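PDB 6ABJ: D-lactate dehydrogenase (Fermentative) from Pseudomonas aeruginosa, which probably interconverts pyruvate and D-lactate with NAD(H) as cofactor, as a tetrameric fermentative D-lactate dehydrogenase of the D-isomer specific 2-hydroxyacid dehydrogenase family. Local coordinates for residues F61-A66 with A332-G337; A115-A120 with R317-A322; T174-M179 with Q198-R203; V254-L259 with D294-R299. All blocks are in the same frame, centred on the assembly; numbering follows the deposited sequence.

Interaction 1 of 4, residues F61-A66 with A332-G337; sequences FEVVCA and AAWQDG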
loop_
_atom_site.group_PDB
_atom_site.type_symbol
_atom_site.label_atom_id
_atom_site.label_comp_id
_atom_site.label_asym_id
_atom_site.label_seq_id
_atom_site.Cartn_x
_atom_site.Cartn_y
_atom_site.Cartn_z
ATOM N N PHE B 61 -9.245 22.432 -36.644
ATOM C CA PHE B 61 -8.151 21.471 -36.724
ATOM C C PHE B 61 -8.522 20.407 -37.724
ATOM O O PHE B 61 -9.619 19.785 -37.662
ATOM C CB PHE B 61 -7.863 20.801 -35.350
ATOM C CG PHE B 61 -7.097 21.662 -34.387
ATOM C CD1 PHE B 61 -5.712 21.600 -34.365
ATOM C CD2 PHE B 61 -7.745 22.523 -33.506
ATOM C CE1 PHE B 61 -4.961 22.361 -33.478
ATOM C CE2 PHE B 61 -7.009 23.285 -32.598
ATOM C CZ PHE B 61 -5.607 23.197 -32.592
ATOM N N GLU B 62 -7.599 20.174 -38.648
ATOM C CA GLU B 62 -7.851 19.264 -39.738
ATOM C C GLU B 62 -7.820 17.823 -39.313
ATOM O O GLU B 62 -8.522 16.959 -39.892
ATOM C CB GLU B 62 -6.799 19.461 -40.817
ATOM C CG GLU B 62 -7.391 19.141 -42.152
ATOM C CD GLU B 62 -6.610 19.693 -43.312
ATOM O OE1 GLU B 62 -5.779 20.619 -43.119
ATOM O OE2 GLU B 62 -6.845 19.166 -44.406
ATOM N N VAL B 63 -6.991 17.568 -38.292
ATOM C CA VAL B 63 -6.823 16.206 -37.817
ATOM C C VAL B 63 -6.955 16.183 -36.315
ATOM O O VAL B 63 -6.444 17.084 -35.627
ATOM C CB VAL B 63 -5.469 15.606 -38.218
ATOM C CG1 VAL B 63 -5.345 14.167 -37.679
ATOM C CG2 VAL B 63 -5.331 15.638 -39.736
ATOM N N VAL B 64 -7.717 15.204 -35.842
ATOM C CA VAL B 64 -7.843 14.979 -34.391
ATOM C C VAL B 64 -7.336 13.592 -34.103
ATOM O O VAL B 64 -7.640 12.634 -34.835
ATOM C CB VAL B 64 -9.261 15.280 -33.822
ATOM C CG1 VAL B 64 -9.684 16.699 -34.160
ATOM C CG2 VAL B 64 -10.296 14.293 -34.290
ATOM N N CYS B 65 -6.502 13.487 -33.057
ATOM C CA CYS B 65 -5.905 12.210 -32.709
ATOM C C CYS B 65 -6.508 11.734 -31.376
ATOM O O CYS B 65 -6.414 12.443 -30.384
ATOM C CB CYS B 65 -4.368 12.297 -32.627
ATOM S SG CYS B 65 -3.658 10.690 -32.114
ATOM N N ALA B 66 -7.161 10.578 -31.391
ATOM C CA ALA B 66 -7.964 10.112 -30.257
ATOM C C ALA B 66 -7.460 8.777 -29.751
ATOM O O ALA B 66 -6.863 8.005 -30.478
ATOM C CB ALA B 66 -9.435 9.949 -30.629
ATOM N N ALA B 332 0.063 11.236 -42.968
ATOM C CA ALA B 332 0.767 11.680 -44.214
ATOM C C ALA B 332 0.144 10.972 -45.417
ATOM O O ALA B 332 -0.084 11.560 -46.474
ATOM C CB ALA B 332 2.265 11.390 -44.103
ATOM N N ALA B 333 -0.158 9.699 -45.220
ATOM C CA ALA B 333 -0.781 8.878 -46.247
ATOM C C ALA B 333 -2.188 9.358 -46.599
ATOM O O ALA B 333 -2.539 9.505 -47.802
ATOM C CB ALA B 333 -0.746 7.415 -45.872
ATOM N N TRP B 334 -3.011 9.644 -45.600
ATOM C CA TRP B 334 -4.331 10.165 -45.892
ATOM C C TRP B 334 -4.219 11.420 -46.737
ATOM O O TRP B 334 -4.944 11.597 -47.739
ATOM C CB TRP B 334 -5.097 10.476 -44.596
ATOM C CG TRP B 334 -6.278 11.420 -44.765
ATOM C CD1 TRP B 334 -7.565 11.104 -45.194
ATOM C CD2 TRP B 334 -6.310 12.879 -44.530
ATOM N NE1 TRP B 334 -8.361 12.221 -45.233
ATOM C CE2 TRP B 334 -7.674 13.315 -44.847
ATOM C CE3 TRP B 334 -5.386 13.822 -44.101
ATOM C CZ2 TRP B 334 -8.066 14.638 -44.734
ATOM C CZ3 TRP B 334 -5.798 15.154 -43.991
ATOM C CH2 TRP B 334 -7.104 15.549 -44.300
ATOM N N GLN B 335 -3.326 12.308 -46.314
ATOM C CA GLN B 335 -2.996 13.576 -46.995
ATOM C C GLN B 335 -2.721 13.387 -48.481
ATOM O O GLN B 335 -3.155 14.194 -49.295
ATOM C CB GLN B 335 -1.755 14.160 -46.322
ATOM C CG GLN B 335 -1.520 15.633 -46.476
ATOM C CD GLN B 335 -0.106 16.016 -45.987
ATOM O OE1 GLN B 335 0.301 15.781 -44.821
ATOM N NE2 GLN B 335 0.663 16.590 -46.898
ATOM N N ASP B 336 -1.973 12.340 -48.813
ATOM C CA ASP B 336 -1.613 12.022 -50.179
ATOM C C ASP B 336 -2.617 11.188 -50.888
ATOM O O ASP B 336 -2.388 10.818 -52.016
ATOM C CB ASP B 336 -0.315 11.236 -50.170
ATOM C CG ASP B 336 0.844 12.050 -49.635
ATOM O OD1 ASP B 336 0.814 13.308 -49.739
ATOM O OD2 ASP B 336 1.785 11.421 -49.091
ATOM N N GLY B 337 -3.739 10.867 -50.260
ATOM C CA GLY B 337 -4.691 9.920 -50.851
ATOM C C GLY B 337 -4.314 8.451 -50.904
ATOM O O GLY B 337 -4.794 7.714 -51.737
#

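Interaction 2 of 4, residues A115-A120 with R317-A322; sequences AYSPHA and REALAA. With ACT (acetate ion), chain D.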
loop_
_atom_site.group_PDB
_atom_site.type_symbol
_atom_site.label_atom_id
_atom_site.label_comp_id
_atom_site.label_asym_id
_atom_site.label_seq_id
_atom_site.Cartn_x
_atom_site.Cartn_y
_atom_site.Cartn_z
ATOM N N ALA B 115 -1.577 -3.087 -35.194
ATOM C CA ALA B 115 -1.079 -4.082 -34.201
ATOM C C ALA B 115 -0.027 -3.414 -33.310
ATOM O O ALA B 115 0.712 -2.579 -33.787
ATOM C CB ALA B 115 -0.431 -5.243 -34.900
ATOM N N TYR B 116 0.053 -3.813 -32.029
ATOM C CA TYR B 116 1.061 -3.318 -31.124
ATOM C C TYR B 116 2.301 -4.172 -31.216
ATOM O O TYR B 116 2.231 -5.324 -31.647
ATOM C CB TYR B 116 0.521 -3.354 -29.694
ATOM C CG TYR B 116 -0.676 -2.435 -29.464
ATOM C CD1 TYR B 116 -0.579 -1.082 -29.721
ATOM C CD2 TYR B 116 -1.907 -2.932 -29.028
ATOM C CE1 TYR B 116 -1.650 -0.236 -29.510
ATOM C CE2 TYR B 116 -2.984 -2.079 -28.868
ATOM C CZ TYR B 116 -2.836 -0.738 -29.106
ATOM O OH TYR B 116 -3.895 0.124 -28.931
ATOM N N SER B 117 3.446 -3.588 -30.869
ATOM C CA SER B 117 4.732 -4.271 -30.788
ATOM C C SER B 117 4.647 -5.628 -30.074
ATOM O O SER B 117 4.261 -5.699 -28.876
ATOM C CB SER B 117 5.697 -3.403 -29.983
ATOM O OG SER B 117 6.852 -4.107 -29.542
ATOM N N PRO B 118 5.049 -6.692 -30.761
ATOM C CA PRO B 118 4.879 -8.007 -30.178
ATOM C C PRO B 118 5.847 -8.246 -29.045
ATOM O O PRO B 118 5.464 -8.911 -28.096
ATOM C CB PRO B 118 5.143 -8.966 -31.347
ATOM C CG PRO B 118 5.908 -8.148 -32.364
ATOM C CD PRO B 118 5.439 -6.762 -32.200
ATOM N N HIS B 119 7.065 -7.734 -29.115
ATOM C CA HIS B 119 7.960 -7.882 -27.966
ATOM C C HIS B 119 7.456 -7.179 -26.709
ATOM O O HIS B 119 7.527 -7.747 -25.622
ATOM C CB HIS B 119 9.368 -7.433 -28.288
ATOM C CG HIS B 119 10.047 -8.347 -29.231
ATOM N ND1 HIS B 119 10.546 -9.568 -28.844
ATOM C CD2 HIS B 119 10.269 -8.252 -30.572
ATOM C CE1 HIS B 119 11.061 -10.185 -29.899
ATOM N NE2 HIS B 119 10.906 -9.404 -30.953
ATOM N N ALA B 120 6.973 -5.961 -26.849
ATOM C CA ALA B 120 6.475 -5.230 -25.686
ATOM C C ALA B 120 5.359 -6.003 -25.007
ATOM O O ALA B 120 5.364 -6.162 -23.758
ATOM C CB ALA B 120 6.006 -3.846 -26.058
ATOM N N ARG B 317 8.895 2.467 -24.352
ATOM C CA ARG B 317 9.313 3.552 -25.213
ATOM C C ARG B 317 9.339 3.173 -26.688
ATOM O O ARG B 317 8.861 3.890 -27.502
ATOM C CB ARG B 317 10.575 4.215 -24.699
ATOM C CG ARG B 317 10.171 5.332 -23.750
ATOM C CD ARG B 317 11.172 5.710 -22.695
ATOM N NE ARG B 317 10.566 6.255 -21.478
ATOM C CZ ARG B 317 9.611 7.172 -21.421
ATOM N NH1 ARG B 317 9.096 7.690 -22.509
ATOM N NH2 ARG B 317 9.168 7.586 -20.257
ATOM N N GLU B 318 9.820 2.001 -26.983
ATOM C CA GLU B 318 9.893 1.501 -28.328
ATOM C C GLU B 318 8.521 1.238 -28.926
ATOM O O GLU B 318 8.267 1.530 -30.105
ATOM C CB GLU B 318 10.761 0.255 -28.370
ATOM C CG GLU B 318 12.215 0.520 -27.951
ATOM C CD GLU B 318 12.468 0.401 -26.430
ATOM O OE1 GLU B 318 11.520 0.173 -25.636
ATOM O OE2 GLU B 318 13.628 0.545 -26.013
ATOM N N ALA B 319 7.622 0.668 -28.156
ATOM C CA ALA B 319 6.319 0.369 -28.654
ATOM C C ALA B 319 5.503 1.629 -28.865
ATOM O O ALA B 319 4.696 1.717 -29.845
ATOM C CB ALA B 319 5.570 -0.613 -27.727
ATOM N N LEU B 320 5.695 2.601 -27.988
ATOM C CA LEU B 320 5.040 3.902 -28.149
ATOM C C LEU B 320 5.607 4.634 -29.376
ATOM O O LEU B 320 4.843 5.318 -30.083
ATOM C CB LEU B 320 5.180 4.783 -26.889
ATOM C CG LEU B 320 4.396 4.309 -25.666
ATOM C CD1 LEU B 320 4.824 5.126 -24.506
ATOM C CD2 LEU B 320 2.895 4.397 -25.971
ATOM N N ALA B 321 6.912 4.516 -29.599
ATOM C CA ALA B 321 7.512 5.084 -30.818
ATOM C C ALA B 321 6.903 4.472 -32.076
ATOM O O ALA B 321 6.637 5.211 -33.047
ATOM C CB ALA B 321 9.045 4.943 -30.817
ATOM N N ALA B 322 6.670 3.165 -32.079
ATOM C CA ALA B 322 6.013 2.511 -33.213
ATOM C C ALA B 322 4.577 3.004 -33.471
ATOM O O ALA B 322 4.151 3.189 -34.634
ATOM C CB ALA B 322 6.010 0.988 -33.044
HETATM C C ACT D . -6.922 -0.603 -27.525
HETATM O O ACT D . -8.063 -1.090 -27.376
HETATM O OXT ACT D . -6.258 -0.776 -28.570
HETATM C CH3 ACT D . -6.329 0.214 -26.414
HETATM O O HOH W 1 3.352 -0.723 -30.605
#

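Interaction 3 of 4, residues T174-M179 with Q198-R203; sequences TFARIM and QALGGR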
loop_
_atom_site.group_PDB
_atom_site.type_symbol
_atom_site.label_atom_id
_atom_site.label_comp_id
_atom_site.label_asym_id
_atom_site.label_seq_id
_atom_site.Cartn_x
_atom_site.Cartn_y
_atom_site.Cartn_z
ATOM N N THR B 174 5.903 -14.858 -30.231
ATOM C CA THR B 174 6.940 -14.155 -29.508
ATOM C C THR B 174 6.939 -14.594 -28.041
ATOM O O THR B 174 7.989 -14.869 -27.443
ATOM C CB THR B 174 6.726 -12.633 -29.599
ATOM O OG1 THR B 174 6.575 -12.243 -30.985
ATOM C CG2 THR B 174 7.882 -11.857 -28.962
ATOM N N PHE B 175 5.737 -14.625 -27.464
ATOM C CA PHE B 175 5.558 -15.153 -26.092
ATOM C C PHE B 175 6.076 -16.586 -25.990
ATOM O O PHE B 175 6.804 -16.989 -25.040
ATOM C CB PHE B 175 4.073 -15.062 -25.757
ATOM C CG PHE B 175 3.708 -15.709 -24.434
ATOM C CD1 PHE B 175 3.987 -15.048 -23.266
ATOM C CD2 PHE B 175 3.190 -16.999 -24.374
ATOM C CE1 PHE B 175 3.664 -15.630 -22.016
ATOM C CE2 PHE B 175 2.899 -17.609 -23.130
ATOM C CZ PHE B 175 3.113 -16.898 -21.963
ATOM N N ALA B 176 5.696 -17.411 -26.949
ATOM C CA ALA B 176 6.134 -18.815 -26.910
ATOM C C ALA B 176 7.655 -18.933 -26.900
ATOM O O ALA B 176 8.218 -19.753 -26.135
ATOM C CB ALA B 176 5.516 -19.608 -28.054
ATOM N N ARG B 177 8.360 -18.140 -27.718
ATOM C CA ARG B 177 9.812 -18.224 -27.792
ATOM C C ARG B 177 10.447 -17.824 -26.463
ATOM O O ARG B 177 11.419 -18.427 -25.972
ATOM C CB ARG B 177 10.376 -17.302 -28.937
ATOM C CG ARG B 177 11.904 -17.301 -29.069
ATOM C CD ARG B 177 12.421 -17.046 -30.521
ATOM N NE ARG B 177 11.474 -16.217 -31.250
ATOM C CZ ARG B 177 10.635 -16.624 -32.206
ATOM N NH1 ARG B 177 10.643 -17.847 -32.649
ATOM N NH2 ARG B 177 9.754 -15.765 -32.718
ATOM N N ILE B 178 9.917 -16.776 -25.842
ATOM C CA ILE B 178 10.447 -16.389 -24.519
ATOM C C ILE B 178 10.245 -17.505 -23.531
ATOM O O ILE B 178 11.168 -17.846 -22.818
ATOM C CB ILE B 178 9.765 -15.133 -23.978
ATOM C CG1 ILE B 178 10.075 -13.940 -24.872
ATOM C CG2 ILE B 178 10.311 -14.813 -22.600
ATOM C CD1 ILE B 178 9.197 -12.733 -24.608
ATOM N N MET B 179 9.046 -18.096 -23.481
ATOM C CA MET B 179 8.789 -19.105 -22.452
ATOM C C MET B 179 9.610 -20.401 -22.714
ATOM O O MET B 179 10.034 -21.077 -21.744
ATOM C CB MET B 179 7.301 -19.438 -22.306
ATOM C CG MET B 179 6.429 -18.252 -21.889
ATOM S SD MET B 179 7.016 -17.518 -20.317
ATOM C CE MET B 179 6.552 -18.805 -19.171
ATOM N N GLN B 198 6.478 -25.051 -33.837
ATOM C CA GLN B 198 7.121 -26.360 -33.865
ATOM C C GLN B 198 8.614 -26.339 -33.726
ATOM O O GLN B 198 9.145 -27.115 -32.946
ATOM C CB GLN B 198 6.689 -27.089 -35.132
ATOM C CG GLN B 198 5.227 -27.445 -35.004
ATOM C CD GLN B 198 4.618 -28.004 -36.287
ATOM O OE1 GLN B 198 4.714 -27.410 -37.354
ATOM N NE2 GLN B 198 3.944 -29.132 -36.163
ATOM N N ALA B 199 9.298 -25.444 -34.442
ATOM C CA ALA B 199 10.764 -25.314 -34.324
ATOM C C ALA B 199 11.213 -24.904 -32.932
ATOM O O ALA B 199 12.318 -25.265 -32.514
ATOM C CB ALA B 199 11.307 -24.311 -35.325
ATOM N N LEU B 200 10.387 -24.137 -32.212
ATOM C CA LEU B 200 10.680 -23.823 -30.785
ATOM C C LEU B 200 10.573 -25.017 -29.874
ATOM O O LEU B 200 10.952 -24.908 -28.733
ATOM C CB LEU B 200 9.706 -22.783 -30.196
ATOM C CG LEU B 200 9.798 -21.474 -30.938
ATOM C CD1 LEU B 200 8.667 -20.521 -30.580
ATOM C CD2 LEU B 200 11.165 -20.878 -30.666
ATOM N N GLY B 201 10.005 -26.123 -30.333
ATOM C CA GLY B 201 9.745 -27.263 -29.466
ATOM C C GLY B 201 8.291 -27.336 -29.069
ATOM O O GLY B 201 7.899 -28.199 -28.293
ATOM N N GLY B 202 7.452 -26.483 -29.641
ATOM C CA GLY B 202 6.009 -26.444 -29.303
ATOM C C GLY B 202 5.173 -27.545 -29.906
ATOM O O GLY B 202 5.364 -27.918 -31.076
ATOM N N ARG B 203 4.214 -28.053 -29.146
ATOM C CA ARG B 203 3.309 -29.137 -29.597
ATOM C C ARG B 203 1.915 -28.540 -29.777
ATOM O O ARG B 203 1.284 -28.032 -28.795
ATOM C CB ARG B 203 3.234 -30.189 -28.505
ATOM C CG ARG B 203 3.338 -31.618 -28.970
ATOM C CD ARG B 203 2.461 -32.617 -28.303
ATOM N NE ARG B 203 2.293 -32.509 -26.835
ATOM C CZ ARG B 203 1.134 -32.728 -26.222
ATOM N NH1 ARG B 203 0.044 -33.064 -26.904
ATOM N NH2 ARG B 203 1.021 -32.654 -24.922
#

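Interaction 4 of 4, residues V254-L259 with D294-R299; sequences VNAAAL and DDVLAR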
loop_
_atom_site.group_PDB
_atom_site.type_symbol
_atom_site.label_atom_id
_atom_site.label_comp_id
_atom_site.label_asym_id
_atom_site.label_seq_id
_atom_site.Cartn_x
_atom_site.Cartn_y
_atom_site.Cartn_z
ATOM N N VAL B 254 -12.583 -13.433 -22.311
ATOM C CA VAL B 254 -12.889 -14.099 -21.089
ATOM C C VAL B 254 -14.206 -13.572 -20.494
ATOM O O VAL B 254 -14.569 -12.419 -20.701
ATOM C CB VAL B 254 -11.677 -13.880 -20.135
ATOM C CG1 VAL B 254 -11.864 -12.648 -19.303
ATOM C CG2 VAL B 254 -11.545 -15.062 -19.238
ATOM N N ASN B 255 -14.909 -14.433 -19.791
ATOM C CA ASN B 255 -16.070 -14.046 -19.054
ATOM C C ASN B 255 -15.642 -13.798 -17.630
ATOM O O ASN B 255 -15.612 -14.692 -16.807
ATOM C CB ASN B 255 -17.167 -15.130 -19.085
ATOM C CG ASN B 255 -18.475 -14.656 -18.492
ATOM O OD1 ASN B 255 -18.606 -13.504 -18.042
ATOM N ND2 ASN B 255 -19.437 -15.562 -18.412
ATOM N N ALA B 256 -15.366 -12.541 -17.354
ATOM C CA ALA B 256 -14.763 -12.161 -16.076
ATOM C C ALA B 256 -15.569 -12.595 -14.901
ATOM O O ALA B 256 -15.053 -13.048 -13.872
ATOM C CB ALA B 256 -14.548 -10.661 -16.051
ATOM N N ALA B 257 -16.886 -12.537 -15.057
ATOM C CA ALA B 257 -17.762 -12.982 -14.029
ATOM C C ALA B 257 -17.493 -14.402 -13.597
ATOM O O ALA B 257 -17.602 -14.687 -12.447
ATOM C CB ALA B 257 -19.248 -12.802 -14.471
ATOM N N ALA B 258 -17.216 -15.312 -14.536
ATOM C CA ALA B 258 -16.913 -16.740 -14.222
ATOM C C ALA B 258 -15.533 -16.975 -13.526
ATOM O O ALA B 258 -15.303 -17.951 -12.822
ATOM C CB ALA B 258 -16.899 -17.530 -15.545
ATOM N N LEU B 259 -14.631 -16.023 -13.717
ATOM C CA LEU B 259 -13.307 -16.099 -13.075
ATOM C C LEU B 259 -13.412 -16.022 -11.558
ATOM O O LEU B 259 -12.639 -16.634 -10.862
ATOM C CB LEU B 259 -12.445 -14.975 -13.577
ATOM C CG LEU B 259 -12.041 -14.902 -15.058
ATOM C CD1 LEU B 259 -11.326 -13.638 -15.373
ATOM C CD2 LEU B 259 -11.187 -16.055 -15.396
ATOM N N ASP B 294 -18.266 -1.214 -11.086
ATOM C CA ASP B 294 -18.244 -2.582 -11.574
ATOM C C ASP B 294 -17.947 -3.612 -10.499
ATOM O O ASP B 294 -16.809 -3.718 -10.043
ATOM C CB ASP B 294 -17.168 -2.639 -12.665
ATOM C CG ASP B 294 -17.164 -3.933 -13.438
ATOM O OD1 ASP B 294 -17.545 -4.975 -12.866
ATOM O OD2 ASP B 294 -16.757 -3.898 -14.618
ATOM N N ASP B 295 -18.965 -4.376 -10.107
ATOM C CA ASP B 295 -18.831 -5.353 -9.045
ATOM C C ASP B 295 -17.800 -6.447 -9.347
ATOM O O ASP B 295 -17.044 -6.888 -8.469
ATOM C CB ASP B 295 -20.176 -6.036 -8.789
ATOM C CG ASP B 295 -21.228 -5.108 -8.165
ATOM O OD1 ASP B 295 -20.912 -4.019 -7.654
ATOM O OD2 ASP B 295 -22.399 -5.512 -8.179
ATOM N N VAL B 296 -17.766 -6.874 -10.603
ATOM C CA VAL B 296 -16.910 -7.966 -11.028
ATOM C C VAL B 296 -15.424 -7.551 -10.979
ATOM O O VAL B 296 -14.635 -8.196 -10.343
ATOM C CB VAL B 296 -17.296 -8.436 -12.415
ATOM C CG1 VAL B 296 -16.275 -9.429 -12.944
ATOM C CG2 VAL B 296 -18.671 -9.079 -12.339
ATOM N N LEU B 297 -15.084 -6.457 -11.639
ATOM C CA LEU B 297 -13.752 -5.920 -11.558
ATOM C C LEU B 297 -13.357 -5.627 -10.123
ATOM O O LEU B 297 -12.242 -5.898 -9.757
ATOM C CB LEU B 297 -13.614 -4.621 -12.371
ATOM C CG LEU B 297 -12.231 -4.015 -12.444
ATOM C CD1 LEU B 297 -11.262 -4.983 -13.073
ATOM C CD2 LEU B 297 -12.221 -2.728 -13.255
ATOM N N ALA B 298 -14.251 -5.035 -9.326
ATOM C CA ALA B 298 -13.879 -4.719 -7.929
ATOM C C ALA B 298 -13.467 -6.024 -7.169
ATOM O O ALA B 298 -12.499 -6.038 -6.348
ATOM C CB ALA B 298 -14.984 -4.003 -7.200
ATOM N N ARG B 299 -14.179 -7.072 -7.432
ATOM C CA ARG B 299 -13.947 -8.338 -6.747
ATOM C C ARG B 299 -12.626 -8.949 -7.239
ATOM O O ARG B 299 -11.836 -9.416 -6.436
ATOM C CB ARG B 299 -15.095 -9.322 -6.965
ATOM C CG ARG B 299 -14.936 -10.644 -6.206
ATOM C CD ARG B 299 -14.994 -10.400 -4.738
ATOM N NE ARG B 299 -15.438 -11.567 -3.973
ATOM C CZ ARG B 299 -14.737 -12.239 -3.055
ATOM N NH1 ARG B 299 -13.476 -11.946 -2.777
ATOM N NH2 ARG B 299 -15.292 -13.252 -2.431
#

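Interaction 1 of 4, residues F61-A66 with A332-G337
The chain at Glu62 and Val63, where strand 63-66 begins, faces the last turn of helix 317-335 at Trp334, and the two backbones stay well apart: the closest pair of CA atoms, Val63 with Gln335, is 10.3 Å apart. The helix ends in a Schellman motif, in which Gly337 takes a positive phi of 72° and its N bonds to Trp334 O at 2.9 Å.

The indole bridges the gap. With CG anti to the backbone N (chi1 161°), Trp334 carries its six-membered ring out to the strand. Glu62 OE2 comes to the rim of that ring, 3.6 Å from Trp334 CH2 and near the indole plane, with the carboxylate turned 86° to it. The same oxygen forms a salt bridge with Arg86, so the acid meets the aromatic edge while its charge is paired elsewhere. Val63 CG2 adds a looser apolar contact, 4.3 Å from Trp334 CZ3.

Leu87 on the adjacent strand and Pro109 also touch the indole. Such docking of a C-terminal helix on the parallel sheet with strand order 2-1-3-4-5 is characteristic of this dehydrogenase family, whose chain returns from the NAD-binding domain to finish the catalytic domain.

Interaction 2 of 4, residues A115-A120 with R317-A322
Ser117, Ala120 and Ala319 form the apolar part of the contact, methyl and methylene groups meeting where two helix starts come close; the CA atoms of Ser117 and Ala319 are 5.3 Å apart. Ala319 CB rests against two neighbouring carbons of the other segment, 3.6 Å from Ser117 CB and 3.7 Å from Ala120 CB.

The polar bonds beside it are a water bridge across the contact and a helix cap within residues 115-120. The water joins the backbones, accepting from Ser117 N at 2.9 Å and donating to Ala319 O at 2.9 Å. Ser117 is also the N-cap of helix 118-134: with OG anti to its own N (chi1 164°), the hydroxyl accepts from Ala120 N at 3.3 Å, nearly straight at 166°.

Aromatic and ionic contacts extend outward. Tyr116 stacks on Phe314, an NADH-binding residue, and its OH donates to acetate OXT at 2.6 Å, the anion lying at the ring edge, in plane. Ala93 N bonds to the same hydroxyl and Gly94 N to the acetate. Glu318 forms a salt bridge with Lys161 of a second subunit.

The joint between the helices thus rests on small side chains and one water, which is consistent with a hinge between the two domains, while the acetate, probably from the crystallisation liquor, lies where a substrate carboxylate could plausibly bind.

Interaction 3 of 4, residues T174-M179 with Q198-R203
The guanidinium of Arg177 comes to the isobutyl end of Leu200, with NH1 3.7 Å from Leu200 CD2. Two residues earlier, the ring of Phe175 points to the other side of the helix, into the domain; Met179 CG lies 3.6 Å above one of its faces, offset toward the rim, and the ring also meets that of His220, the planes inclined at about 35°.

Leu200 meets Arg177 along CB, CG and CD as well as NH1, the two side chains crossing at about a right angle. The arginine leaves the helix with CG anti to the backbone N, then bends sharply at chi3 (30°), which folds the guanidinium back beside the leucine; Arg177 CG is 4.0 Å from Leu200 CD2. The charged end is held by a salt bridge from NH2 to Glu173, a turn earlier on the same helix. The other leucine methyl, CD1, goes down to the helix backbone, 3.7 Å from Arg177 N, and stands 4.1 Å from Ala176 CB.

Helix 170-181 is the first helix of the Rossmann fold, following strand 162-166 and a glycine-rich turn that fits the GxGxxG pattern, and it leads by a beta-alpha-beta crossover to strand 185-189. Ala176 also touches Leu186 on that strand, so it joins the sheet to the turn that carries Leu200. The chain passes there from helix 195-199 toward strand 203-204 by a Schellman motif: Gly201, at a phi of 102°, bonds through its N to Gln198 O at 2.9 Å.

Interaction 4 of 4, residues V254-L259 with D294-R299
Asp294 OD1 is held by two backbone amides at the start of the helix whose Val296 packs against Ala256 and Ala257. Leu297 N gives the better bond, 3.1 Å from Asp294 OD1 with an N-H...O angle of 163°, and approaches from above the carboxylate plane, 70° out of it. Val296 N, 3.0 Å from the same oxygen, adds a weak, strongly bent bond. Asp294 is thus the N-cap of helix 295-302, and its negative charge probably interacts favourably with the positive end of the helix dipole; its OD2 bonds to Tyr276 OH, which helps fix the rotation of the carboxylate.

The contact itself is apolar and centres on Val296. CG1 stands anti to the backbone N (chi1 171°) and reaches across to the first turn of helix 256-265, 3.8 Å from Ala256 CB and also 3.8 Å from Ala257 N. The second branch, CG2, lies more loosely beside Ala257 CB at 4.3 Å. With only methyls on the alanine side, the backbones come near, the CA atoms of Ala257 and Val296 being 5.9 Å apart.

These are two connecting helices of the Rossmann-type NAD-binding domain: helix 256-265 runs into strand 268-273, and helix 295-302 into the edge strand 306-308. Leu259 packs down on Leu268 and Leu271 of the first of these strands, and Val296 also touches Ile260, one turn beyond Ala256. At the subunit boundary, Asp295 and Arg299 form reciprocal salt bridges with Arg299 and Asp295 of a third subunit, not with each other across this contact.

Helix 317-335 joins interactions 1 and 2: its start meets the start of helix 118-134, and its end docks on the five-stranded sheet of the catalytic domain, the contact centres being 22 Å apart. Interaction 2 lies closest to the cofactor site, with the Ala319 side chain about 4 Å from that of Phe314. It also touches interaction 3 directly, where His119 ND1 packs 3.5 Å from Thr174 CG2 on the first Rossmann helix. Interaction 4 stands apart in the NAD-binding domain, about 15 Å from interaction 3 at the nearest atoms, and meets mainly a third subunit, with a lesser touch on the second, which interactions 2 and 3 also border. Interactions 1 and 4 lie on opposite sides of the chain's centre.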